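Local coordinates for flavin-nucleotide-binding protein (Mycobacterium smegmatis, PDB 4YBN) that binds FAD and heme b at the interface of a split beta-barrel dimer and probably works as an oxidoreductase, at residues A72-A77 with F111-D116; S95-F100 with P170-E175; A125-D128 with R134-E137. One frame throughout, in Å; residues are numbered along the deposited sequence.

Contact 1: A72-A77 with F111-D116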
loop_
_atom_site.group_PDB
_atom_site.type_symbol
_atom_site.label_atom_id
_atom_site.label_comp_id
_atom_site.label_asym_id
_atom_site.label_seq_id
_atom_site.Cartn_x
_atom_site.Cartn_y
_atom_site.Cartn_z
ATOM N N ALA A 72 17.471 -8.560 -10.304
ATOM C CA ALA A 72 18.278 -8.293 -9.119
ATOM C C ALA A 72 17.883 -9.221 -8.015
ATOM O O ALA A 72 18.710 -9.848 -7.376
ATOM C CB ALA A 72 18.155 -6.837 -8.705
ATOM N N LEU A 73 16.585 -9.450 -7.850
ATOM C CA LEU A 73 16.131 -10.371 -6.868
ATOM C C LEU A 73 16.450 -11.813 -7.229
ATOM O O LEU A 73 16.783 -12.603 -6.368
ATOM C CB LEU A 73 14.612 -10.256 -6.724
ATOM C CG LEU A 73 14.093 -8.918 -6.129
ATOM C CD1 LEU A 73 12.573 -8.943 -6.260
ATOM C CD2 LEU A 73 14.483 -8.828 -4.676
ATOM N N ALA A 74 16.323 -12.153 -8.496
ATOM C CA ALA A 74 16.643 -13.490 -8.966
ATOM C C ALA A 74 18.156 -13.814 -8.720
ATOM O O ALA A 74 18.520 -14.907 -8.346
ATOM C CB ALA A 74 16.400 -13.586 -10.416
ATOM N N GLU A 75 18.975 -12.793 -8.794
ATOM C CA GLU A 75 20.434 -12.920 -8.577
ATOM C C GLU A 75 20.797 -12.891 -7.099
ATOM O O GLU A 75 21.976 -12.992 -6.744
ATOM C CB GLU A 75 21.156 -11.818 -9.327
ATOM C CG GLU A 75 21.082 -12.071 -10.839
ATOM C CD GLU A 75 21.552 -10.893 -11.729
ATOM O OE1 GLU A 75 22.087 -9.868 -11.265
ATOM O OE2 GLU A 75 21.332 -10.961 -12.955
ATOM N N GLY A 76 19.809 -12.793 -6.209
ATOM C CA GLY A 76 20.076 -12.975 -4.820
ATOM C C GLY A 76 20.017 -11.733 -3.951
ATOM O O GLY A 76 20.324 -11.808 -2.775
ATOM N N ALA A 77 19.537 -10.588 -4.447
ATOM C CA ALA A 77 19.450 -9.362 -3.591
ATOM C C ALA A 77 18.586 -9.607 -2.365
ATOM O O ALA A 77 17.398 -9.940 -2.461
ATOM C CB ALA A 77 18.913 -8.185 -4.411
ATOM N N PHE A 111 14.658 -13.962 -2.266
ATOM C CA PHE A 111 13.818 -14.674 -3.176
ATOM C C PHE A 111 14.588 -15.796 -3.920
ATOM O O PHE A 111 15.750 -15.635 -4.325
ATOM C CB PHE A 111 13.215 -13.774 -4.181
ATOM C CG PHE A 111 12.064 -12.974 -3.671
ATOM C CD1 PHE A 111 12.274 -11.767 -3.106
ATOM C CD2 PHE A 111 10.739 -13.390 -3.866
ATOM C CE1 PHE A 111 11.238 -10.994 -2.670
ATOM C CE2 PHE A 111 9.688 -12.632 -3.402
ATOM C CZ PHE A 111 9.936 -11.426 -2.822
ATOM N N GLU A 112 13.939 -16.940 -4.040
ATOM C CA GLU A 112 14.433 -17.982 -4.912
ATOM C C GLU A 112 13.697 -18.026 -6.240
ATOM O O GLU A 112 12.449 -17.869 -6.316
ATOM C CB GLU A 112 14.442 -19.349 -4.179
ATOM C CG GLU A 112 13.149 -20.167 -4.113
ATOM C CD GLU A 112 13.314 -21.548 -3.399
ATOM O OE1 GLU A 112 14.465 -22.058 -3.297
ATOM O OE2 GLU A 112 12.290 -22.133 -2.934
ATOM N N VAL A 113 14.475 -18.212 -7.303
ATOM C CA VAL A 113 13.952 -18.391 -8.653
ATOM C C VAL A 113 13.211 -19.700 -8.725
ATOM O O VAL A 113 13.762 -20.728 -8.408
ATOM C CB VAL A 113 15.052 -18.381 -9.711
ATOM C CG1 VAL A 113 14.513 -18.775 -11.091
ATOM C CG2 VAL A 113 15.673 -16.996 -9.812
ATOM N N ILE A 114 11.968 -19.678 -9.160
ATOM C CA ILE A 114 11.238 -20.907 -9.373
ATOM C C ILE A 114 11.810 -21.552 -10.629
ATOM O O ILE A 114 11.917 -20.930 -11.702
ATOM C CB ILE A 114 9.705 -20.658 -9.559
ATOM C CG1 ILE A 114 9.091 -20.011 -8.306
ATOM C CG2 ILE A 114 8.939 -21.955 -9.827
ATOM C CD1 ILE A 114 9.536 -20.659 -7.051
ATOM N N ALA A 115 12.149 -22.848 -10.514
ATOM C CA ALA A 115 12.694 -23.604 -11.675
ATOM C C ALA A 115 11.717 -23.703 -12.810
ATOM O O ALA A 115 10.472 -23.745 -12.589
ATOM C CB ALA A 115 13.140 -25.032 -11.274
ATOM N N ASP A 116 12.280 -23.834 -14.022
ATOM C CA ASP A 116 11.508 -23.941 -15.246
ATOM C C ASP A 116 10.438 -25.000 -15.151
ATOM O O ASP A 116 9.330 -24.810 -15.632
ATOM C CB ASP A 116 12.427 -24.302 -16.422
ATOM C CG ASP A 116 13.221 -23.095 -16.960
ATOM O OD1 ASP A 116 13.209 -21.973 -16.370
ATOM O OD2 ASP A 116 13.864 -23.285 -18.016
HETATM O O HOH W 1 15.977 -11.868 -3.738
HETATM O O HOH W 2 17.767 -15.767 -6.001
#
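Leu73 and Phe111 make the greasy inner half of this contact, where the last turn of helix 68-74 lies beside strand 110-113, which pairs with strand 149-155. Their side chains run side by side in the same direction, and the Leu73 branch CD2 reaches Phe111 CD1 at 4.0 Å, obliquely to the ring. Chi1 (-67° in Leu73, -78° in Phe111) sets each CG beside its own backbone N, and the pair is buried against Ile61 of strand 58-64 and Ala79 of strand 78-91, while Phe111 also meets Leu152 and Leu154. A second apolar touch lies nearer the surface: Ala74 CB packs 3.5 Å from Val113 CG2. The short alanine lets the strand draw close to the helix, and the beta-branched valine offers one methyl to it.

No direct hydrogen bond crosses between the segments; the polar work is done by two waters. Water 1 donates hydrogen bonds to Leu73 O (2.8 Å) and Ala77 O, and accepts one from the Phe111 N-H at 2.9 Å, sitting in the plane of the Phe111 ring at its edge. Water 2 lies 2.6 Å from both Ala74 O and Phe111 O, though it has more acceptors within reach than hydrogens to give.

Backbone bonds finish the helix in a Schellman motif. Ala77 N reaches back to Ala72 O (3.1 Å) and Gly76 N to Leu73 O. Gly76 takes a positive phi of 109°, where a side chain would press on the preceding carbonyl oxygen, so glycine suits this turn.

Helix 68-74 carries Trp69, which binds FAD, and the Leu73 side chain is about 8 Å from the bound FAD. The chemistry implies a joint sealed inside by hydrocarbon, while water adds a second partner to Leu73 O and serves Ala77 O, Ala74 O and the Phe111 N-H.

Contact 2: S95-F100 with P170-E175. With HEM (protoporphyrin IX containing Fe), chain G.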
loop_
_atom_site.group_PDB
_atom_site.type_symbol
_atom_site.label_atom_id
_atom_site.label_comp_id
_atom_site.label_asym_id
_atom_site.label_seq_id
_atom_site.Cartn_x
_atom_site.Cartn_y
_atom_site.Cartn_z
ATOM N N SER A 95 -4.812 16.517 17.594
ATOM C CA SER A 95 -4.041 15.959 16.427
ATOM C C SER A 95 -2.990 14.974 16.886
ATOM O O SER A 95 -2.676 13.973 16.203
ATOM C CB SER A 95 -3.418 17.056 15.628
ATOM O OG SER A 95 -2.690 17.859 16.493
ATOM N N PHE A 96 -2.463 15.206 18.085
ATOM C CA PHE A 96 -1.438 14.346 18.588
ATOM C C PHE A 96 -1.895 12.899 18.732
ATOM O O PHE A 96 -1.089 11.991 18.542
ATOM C CB PHE A 96 -0.857 14.920 19.876
ATOM C CG PHE A 96 0.126 14.026 20.553
ATOM C CD1 PHE A 96 1.440 14.008 20.150
ATOM C CD2 PHE A 96 -0.275 13.208 21.598
ATOM C CE1 PHE A 96 2.352 13.187 20.769
ATOM C CE2 PHE A 96 0.645 12.418 22.264
ATOM C CZ PHE A 96 1.965 12.402 21.834
ATOM N N GLU A 97 -3.137 12.659 19.116
ATOM C CA GLU A 97 -3.619 11.296 19.297
ATOM C C GLU A 97 -4.364 10.790 18.061
ATOM O O GLU A 97 -4.956 9.730 18.133
ATOM C CB GLU A 97 -4.541 11.139 20.532
ATOM C CG GLU A 97 -3.900 11.386 21.875
ATOM C CD GLU A 97 -2.853 10.382 22.216
ATOM O OE1 GLU A 97 -2.860 9.251 21.664
ATOM O OE2 GLU A 97 -2.049 10.722 23.086
ATOM N N SER A 98 -4.362 11.517 16.951
ATOM C CA SER A 98 -5.071 11.058 15.793
ATOM C C SER A 98 -4.160 10.074 15.082
ATOM O O SER A 98 -2.965 10.116 15.271
ATOM C CB SER A 98 -5.465 12.198 14.877
ATOM O OG SER A 98 -6.503 12.943 15.505
ATOM N N SER A 99 -4.739 9.158 14.313
ATOM C CA SER A 99 -3.974 8.002 13.842
ATOM C C SER A 99 -4.606 7.389 12.610
ATOM O O SER A 99 -5.406 8.052 11.954
ATOM C CB SER A 99 -3.852 6.965 14.948
ATOM O OG SER A 99 -2.720 6.153 14.733
ATOM N N PHE A 100 -4.210 6.149 12.311
ATOM C CA PHE A 100 -4.838 5.313 11.318
ATOM C C PHE A 100 -5.050 3.957 11.892
ATOM O O PHE A 100 -4.240 3.503 12.682
ATOM C CB PHE A 100 -3.979 5.156 10.112
ATOM C CG PHE A 100 -3.801 6.412 9.293
ATOM C CD1 PHE A 100 -4.790 6.908 8.582
ATOM C CD2 PHE A 100 -2.598 7.035 9.222
ATOM C CE1 PHE A 100 -4.627 8.015 7.814
ATOM C CE2 PHE A 100 -2.422 8.155 8.481
ATOM C CZ PHE A 100 -3.437 8.647 7.772
ATOM N N PRO A 170 -9.524 6.284 19.485
ATOM C CA PRO A 170 -8.668 7.358 19.943
ATOM C C PRO A 170 -8.330 7.224 21.469
ATOM O O PRO A 170 -9.187 6.792 22.274
ATOM C CB PRO A 170 -9.529 8.599 19.728
ATOM C CG PRO A 170 -10.539 8.236 18.735
ATOM C CD PRO A 170 -10.777 6.778 18.893
ATOM N N ASP A 171 -7.095 7.548 21.836
ATOM C CA ASP A 171 -6.646 7.523 23.226
ATOM C C ASP A 171 -6.435 8.942 23.820
ATOM O O ASP A 171 -5.305 9.399 24.094
ATOM C CB ASP A 171 -5.385 6.700 23.289
ATOM C CG ASP A 171 -4.895 6.521 24.681
ATOM O OD1 ASP A 171 -5.702 6.635 25.641
ATOM O OD2 ASP A 171 -3.690 6.265 24.814
ATOM N N ASP A 172 -7.533 9.644 24.022
ATOM C CA ASP A 172 -7.464 11.067 24.316
ATOM C C ASP A 172 -6.998 11.461 25.727
ATOM O O ASP A 172 -7.401 10.864 26.710
ATOM C CB ASP A 172 -8.825 11.731 24.033
ATOM C CG ASP A 172 -9.053 11.960 22.547
ATOM O OD1 ASP A 172 -8.149 12.524 21.912
ATOM O OD2 ASP A 172 -10.114 11.575 22.026
ATOM N N ALA A 173 -6.208 12.532 25.817
ATOM C CA ALA A 173 -5.878 13.138 27.128
ATOM C C ALA A 173 -7.157 13.533 27.868
ATOM O O ALA A 173 -8.139 14.020 27.267
ATOM C CB ALA A 173 -4.968 14.351 26.949
ATOM N N ASP A 174 -7.181 13.293 29.171
ATOM C CA ASP A 174 -8.400 13.570 29.975
ATOM C C ASP A 174 -8.912 15.034 29.813
ATOM O O ASP A 174 -10.125 15.280 29.680
ATOM C CB ASP A 174 -8.112 13.244 31.431
ATOM C CG ASP A 174 -6.655 13.465 31.782
ATOM O OD1 ASP A 174 -6.003 12.483 32.201
ATOM O OD2 ASP A 174 -6.156 14.605 31.584
ATOM N N GLU A 175 -7.981 15.983 29.768
ATOM C CA GLU A 175 -8.295 17.410 29.422
ATOM C C GLU A 175 -9.222 17.608 28.178
ATOM O O GLU A 175 -10.139 18.426 28.170
ATOM C CB GLU A 175 -6.984 18.193 29.204
ATOM C CG GLU A 175 -6.133 18.414 30.467
ATOM C CD GLU A 175 -4.875 17.527 30.597
ATOM O OE1 GLU A 175 -4.791 16.441 29.915
ATOM O OE2 GLU A 175 -3.981 17.941 31.412
HETATM C CHA HEM G . 2.464 8.174 15.813
HETATM C CHB HEM G . -1.005 9.226 12.639
HETATM C CHC HEM G . -0.998 13.826 14.105
HETATM C CHD HEM G . 2.705 12.891 17.055
HETATM C C1A HEM G . 1.513 8.055 14.844
HETATM C C2A HEM G . 1.164 6.855 14.177
HETATM C C3A HEM G . 0.194 7.180 13.246
HETATM C C4A HEM G . -0.059 8.562 13.387
HETATM C CMA HEM G . -0.516 6.304 12.231
HETATM C CAA HEM G . 1.811 5.496 14.386
HETATM C CBA HEM G . 1.294 4.720 15.607
HETATM C CGA HEM G . 1.752 3.275 15.565
HETATM O O1A HEM G . 0.882 2.377 15.463
HETATM O O2A HEM G . 2.972 2.971 15.601
HETATM C C1B HEM G . -1.344 10.579 12.781
HETATM C C2B HEM G . -2.434 11.189 12.085
HETATM C C3B HEM G . -2.455 12.482 12.465
HETATM C C4B HEM G . -1.341 12.667 13.449
HETATM C CMB HEM G . -3.430 10.561 11.110
HETATM C CAB HEM G . -3.523 13.336 11.958
HETATM C CBB HEM G . -3.809 14.493 12.473
HETATM C C1C HEM G . 0.040 14.006 15.040
HETATM C C2C HEM G . 0.506 15.261 15.533
HETATM C C3C HEM G . 1.580 15.004 16.397
HETATM C C4C HEM G . 1.746 13.577 16.402
HETATM C CMC HEM G . -0.097 16.577 15.201
HETATM C CAC HEM G . 2.325 15.949 17.255
HETATM C CBC HEM G . 1.848 17.163 17.589
HETATM C C1D HEM G . 2.893 11.527 16.924
HETATM C C2D HEM G . 3.841 10.836 17.774
HETATM C C3D HEM G . 3.770 9.531 17.440
HETATM C C4D HEM G . 2.763 9.428 16.383
HETATM C CMD HEM G . 4.744 11.447 18.803
HETATM C CAD HEM G . 4.568 8.373 18.013
HETATM C CBD HEM G . 3.692 7.360 18.768
HETATM C CGD HEM G . 4.534 6.561 19.747
HETATM O O1D HEM G . 4.403 6.721 20.991
HETATM O O2D HEM G . 5.383 5.728 19.326
HETATM N NA HEM G . 0.771 9.088 14.332
HETATM N NB HEM G . -0.745 11.468 13.580
HETATM N NC HEM G . 0.865 13.033 15.515
HETATM N ND HEM G . 2.258 10.653 16.117
HETATM FE FE HEM G . 0.886 11.048 14.858
HETATM O O HOH W 3 -0.652 10.258 16.427
HETATM O O HOH W 4 -5.048 7.659 20.063
#
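Glu97 bends over the backbone of Asp171, and this is the tight part of the contact: its CD lies 3.2 Å from Asp171 O. The fold at chi2 (-66°) curls the chain back over that carbonyl, which the carboxylate meets without a hydrogen bond. Water 4 ties the segments together, donating to Glu97 O (2.8 Å) and Glu97 OE1 and accepting from Asp171 N at 2.7 Å.

Glu97 is the third residue of a type I beta turn, Ser95 to Ser98, closed by Ser98 N on Ser95 O, that leads into strand 99-108 of the split barrel. The turn's inner side faces heme: water 3, bound to the iron at 2.3 Å, donates to Phe96 O and Ser98 O (2.6 Å). Phe96 CD1 meets the heme methine CHD at 3.5 Å, and the heme methyl CMB sits over one face of Phe100, whose ring meets Phe130 of the second subunit edge-to-face.

The outer side is looser and acidic. Asp171 OD2 lies 4.4 Å from Glu97 OE1, like charges that would be expected to repel, though water at this exposed edge probably screens them. Asp172 OD1 comes no nearer than 4.1 Å to Glu97 CB, while Asp172 OD2 is salt-bridged to Arg93.

Contact 3: A125-D128 with R134-E137. With HEM (protoporphyrin IX containing Fe), chain F.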
loop_
_atom_site.group_PDB
_atom_site.type_symbol
_atom_site.label_atom_id
_atom_site.label_comp_id
_atom_site.label_asym_id
_atom_site.label_seq_id
_atom_site.Cartn_x
_atom_site.Cartn_y
_atom_site.Cartn_z
ATOM N N ALA A 125 -1.109 -21.318 -9.562
ATOM C CA ALA A 125 -1.527 -21.021 -8.177
ATOM C C ALA A 125 -1.558 -19.488 -7.927
ATOM O O ALA A 125 -2.433 -19.017 -7.255
ATOM C CB ALA A 125 -0.660 -21.714 -7.164
ATOM N N LEU A 126 -0.615 -18.747 -8.494
ATOM C CA LEU A 126 -0.573 -17.278 -8.365
ATOM C C LEU A 126 -1.803 -16.677 -9.002
ATOM O O LEU A 126 -2.523 -15.888 -8.370
ATOM C CB LEU A 126 0.718 -16.680 -8.983
ATOM C CG LEU A 126 0.929 -15.152 -8.889
ATOM C CD1 LEU A 126 0.783 -14.727 -7.453
ATOM C CD2 LEU A 126 2.282 -14.605 -9.435
ATOM N N THR A 127 -2.100 -17.080 -10.236
ATOM C CA THR A 127 -3.317 -16.578 -10.902
ATOM C C THR A 127 -4.614 -16.772 -10.099
ATOM O O THR A 127 -5.429 -15.862 -9.986
ATOM C CB THR A 127 -3.466 -17.302 -12.232
ATOM O OG1 THR A 127 -2.398 -16.876 -13.057
ATOM C CG2 THR A 127 -4.792 -17.021 -12.886
ATOM N N ASP A 128 -4.758 -17.930 -9.502
ATOM C CA ASP A 128 -5.878 -18.248 -8.661
ATOM C C ASP A 128 -5.924 -17.481 -7.344
ATOM O O ASP A 128 -6.915 -17.564 -6.676
ATOM C CB ASP A 128 -5.926 -19.741 -8.333
ATOM C CG ASP A 128 -6.456 -20.613 -9.520
ATOM O OD1 ASP A 128 -6.895 -20.084 -10.573
ATOM O OD2 ASP A 128 -6.379 -21.842 -9.403
ATOM N N ARG A 134 -9.794 -18.882 -11.843
ATOM C CA ARG A 134 -9.586 -18.394 -13.179
ATOM C C ARG A 134 -8.794 -19.353 -13.995
ATOM O O ARG A 134 -9.002 -19.432 -15.195
ATOM C CB ARG A 134 -8.873 -17.050 -13.180
ATOM C CG ARG A 134 -8.711 -16.371 -14.519
ATOM C CD ARG A 134 -10.067 -16.134 -15.224
ATOM N NE ARG A 134 -9.919 -15.327 -16.434
ATOM C CZ ARG A 134 -10.797 -15.271 -17.407
ATOM N NH1 ARG A 134 -11.922 -15.963 -17.336
ATOM N NH2 ARG A 134 -10.589 -14.537 -18.464
ATOM N N THR A 135 -7.858 -20.064 -13.369
ATOM C CA THR A 135 -6.997 -20.949 -14.112
ATOM C C THR A 135 -7.842 -22.013 -14.811
ATOM O O THR A 135 -7.536 -22.396 -15.920
ATOM C CB THR A 135 -5.941 -21.581 -13.188
ATOM O OG1 THR A 135 -4.944 -20.589 -12.880
ATOM C CG2 THR A 135 -5.252 -22.719 -13.818
ATOM N N ALA A 136 -8.883 -22.491 -14.160
ATOM C CA ALA A 136 -9.647 -23.577 -14.741
ATOM C C ALA A 136 -10.392 -23.054 -15.957
ATOM O O ALA A 136 -10.773 -23.832 -16.794
ATOM C CB ALA A 136 -10.619 -24.127 -13.713
ATOM N N GLU A 137 -10.615 -21.744 -16.053
ATOM C CA GLU A 137 -11.312 -21.149 -17.226
ATOM C C GLU A 137 -10.438 -20.805 -18.427
ATOM O O GLU A 137 -10.940 -20.545 -19.491
ATOM C CB GLU A 137 -12.096 -19.901 -16.823
ATOM C CG GLU A 137 -13.139 -20.129 -15.686
ATOM C CD GLU A 137 -13.594 -18.846 -14.973
ATOM O OE1 GLU A 137 -13.041 -17.752 -15.294
ATOM O OE2 GLU A 137 -14.487 -18.943 -14.077
HETATM C CHA HEM F . 3.639 -8.270 -15.882
HETATM C CHB HEM F . -0.277 -9.102 -13.234
HETATM C CHC HEM F . -0.447 -13.688 -14.801
HETATM C CHD HEM F . 3.611 -12.888 -17.270
HETATM C C1A HEM F . 2.574 -8.100 -15.050
HETATM C C2A HEM F . 2.253 -6.871 -14.419
HETATM C C3A HEM F . 1.162 -7.119 -13.649
HETATM C C4A HEM F . 0.806 -8.484 -13.821
HETATM C CMA HEM F . 0.460 -6.083 -12.807
HETATM C CAA HEM F . 2.987 -5.543 -14.534
HETATM C CBA HEM F . 2.803 -4.810 -15.872
HETATM C CGA HEM F . 3.601 -3.524 -15.833
HETATM O O1A HEM F . 2.999 -2.422 -15.784
HETATM O O2A HEM F . 4.860 -3.542 -15.853
HETATM C C1B HEM F . -0.688 -10.427 -13.456
HETATM C C2B HEM F . -1.882 -10.973 -12.892
HETATM C C3B HEM F . -1.955 -12.275 -13.296
HETATM C C4B HEM F . -0.762 -12.501 -14.172
HETATM C CMB HEM F . -2.873 -10.277 -11.984
HETATM C CAB HEM F . -3.104 -13.151 -12.944
HETATM C CBB HEM F . -3.386 -14.255 -13.615
HETATM C C1C HEM F . 0.682 -13.924 -15.610
HETATM C C2C HEM F . 1.137 -15.204 -16.047
HETATM C C3C HEM F . 2.312 -14.985 -16.769
HETATM C C4C HEM F . 2.548 -13.544 -16.751
HETATM C CMC HEM F . 0.453 -16.521 -15.803
HETATM C CAC HEM F . 3.094 -15.992 -17.512
HETATM C CBC HEM F . 2.709 -17.251 -17.820
HETATM C C1D HEM F . 3.912 -11.552 -17.082
HETATM C C2D HEM F . 5.080 -10.922 -17.736
HETATM C C3D HEM F . 5.057 -9.649 -17.349
HETATM C C4D HEM F . 3.912 -9.502 -16.453
HETATM C CMD HEM F . 6.096 -11.538 -18.664
HETATM C CAD HEM F . 5.986 -8.539 -17.726
HETATM C CBD HEM F . 5.322 -7.668 -18.812
HETATM C CGD HEM F . 6.319 -6.772 -19.524
HETATM O O1D HEM F . 6.635 -6.966 -20.726
HETATM O O2D HEM F . 6.842 -5.827 -18.896
HETATM N NA HEM F . 1.682 -9.071 -14.675
HETATM N NB HEM F . -0.080 -11.345 -14.229
HETATM N NC HEM F . 1.599 -12.958 -15.984
HETATM N ND HEM F . 3.249 -10.662 -16.333
HETATM FE FE HEM F . 1.710 -10.983 -15.293
HETATM O O HOH W 5 -2.920 -19.475 -14.450
HETATM O O HOH W 6 -8.514 -22.571 -11.179
#
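Asp128 and Arg134 bring the two backbones nearest, their CA atoms 5.8 Å apart, where helix 116-130 is followed, after a short loop, by the weakly bonded helical turn 134-137. Asp128 OD1 is the chief grip. It accepts the backbone N-H of Thr135 at 3.0 Å in a fairly straight bond (159°), met nearly along the C-O axis, and the Thr135 hydroxyl lies 3.1 Å from the same oxygen in a weak bond that Asp124 O contests. CG of Asp128 stands anti to the carbonyl carbon (chi1 -77°), which turns the carboxylate across the Thr135 side chain at about a right angle. The other oxygen, OD2, accepts a hydrogen bond from water 6, which weakly accepts from Ala136 N. A short acidic side chain thus serves well here, since one carboxylate takes the Thr135 N-H directly and the Ala136 N-H through water 6.

Both segments belong to the helical excursion between strands 110-113 and 149-155 of the split barrel, and Thr127 faces a heme: its CG2 lies 3.2 Å from the heme vinyl carbon CBB. The same methyl turns towards Thr135 OG1 as well, while the Thr127 hydroxyl is hydrogen-bonded to Leu123 O. Threonine suits this place because its methyl can pack against heme and Thr135 OG1 while its hydroxyl shares water 5 with that of Thr135.

Arg134 lends only its CB to Thr127 CG2, at 4.1 Å; the rest of the chain leads away. NH1 makes a salt bridge with Glu137 OE1 (2.9 Å), which lies in the guanidinium plane and also accepts from Ser210 OG, and NH2 bonds Ala92 O of the second subunit.

How the contacts relate
Contact 1 is partly buried and mostly hydrocarbon: Leu73 and Phe111 are buried against neighbouring strands while Ala74 and Val113 reach the surface, and water handles backbone groups. Contact 3 is also partly buried but polar, its elements joined by a carboxylate and hydroxyls beside heme. Contact 2 lies at the surface, acidic and water-mediated outside while its turn faces another heme. Contacts 1 and 2 reach the same sheet from opposite sides of the chain's centre, about 45 Å apart between centres; strand 110-113 of contact 1 leads on to helix 116-130 of contact 3. Only contacts 2 and 3 touch the second subunit, and segment 95-100 and Thr127 line different hemes.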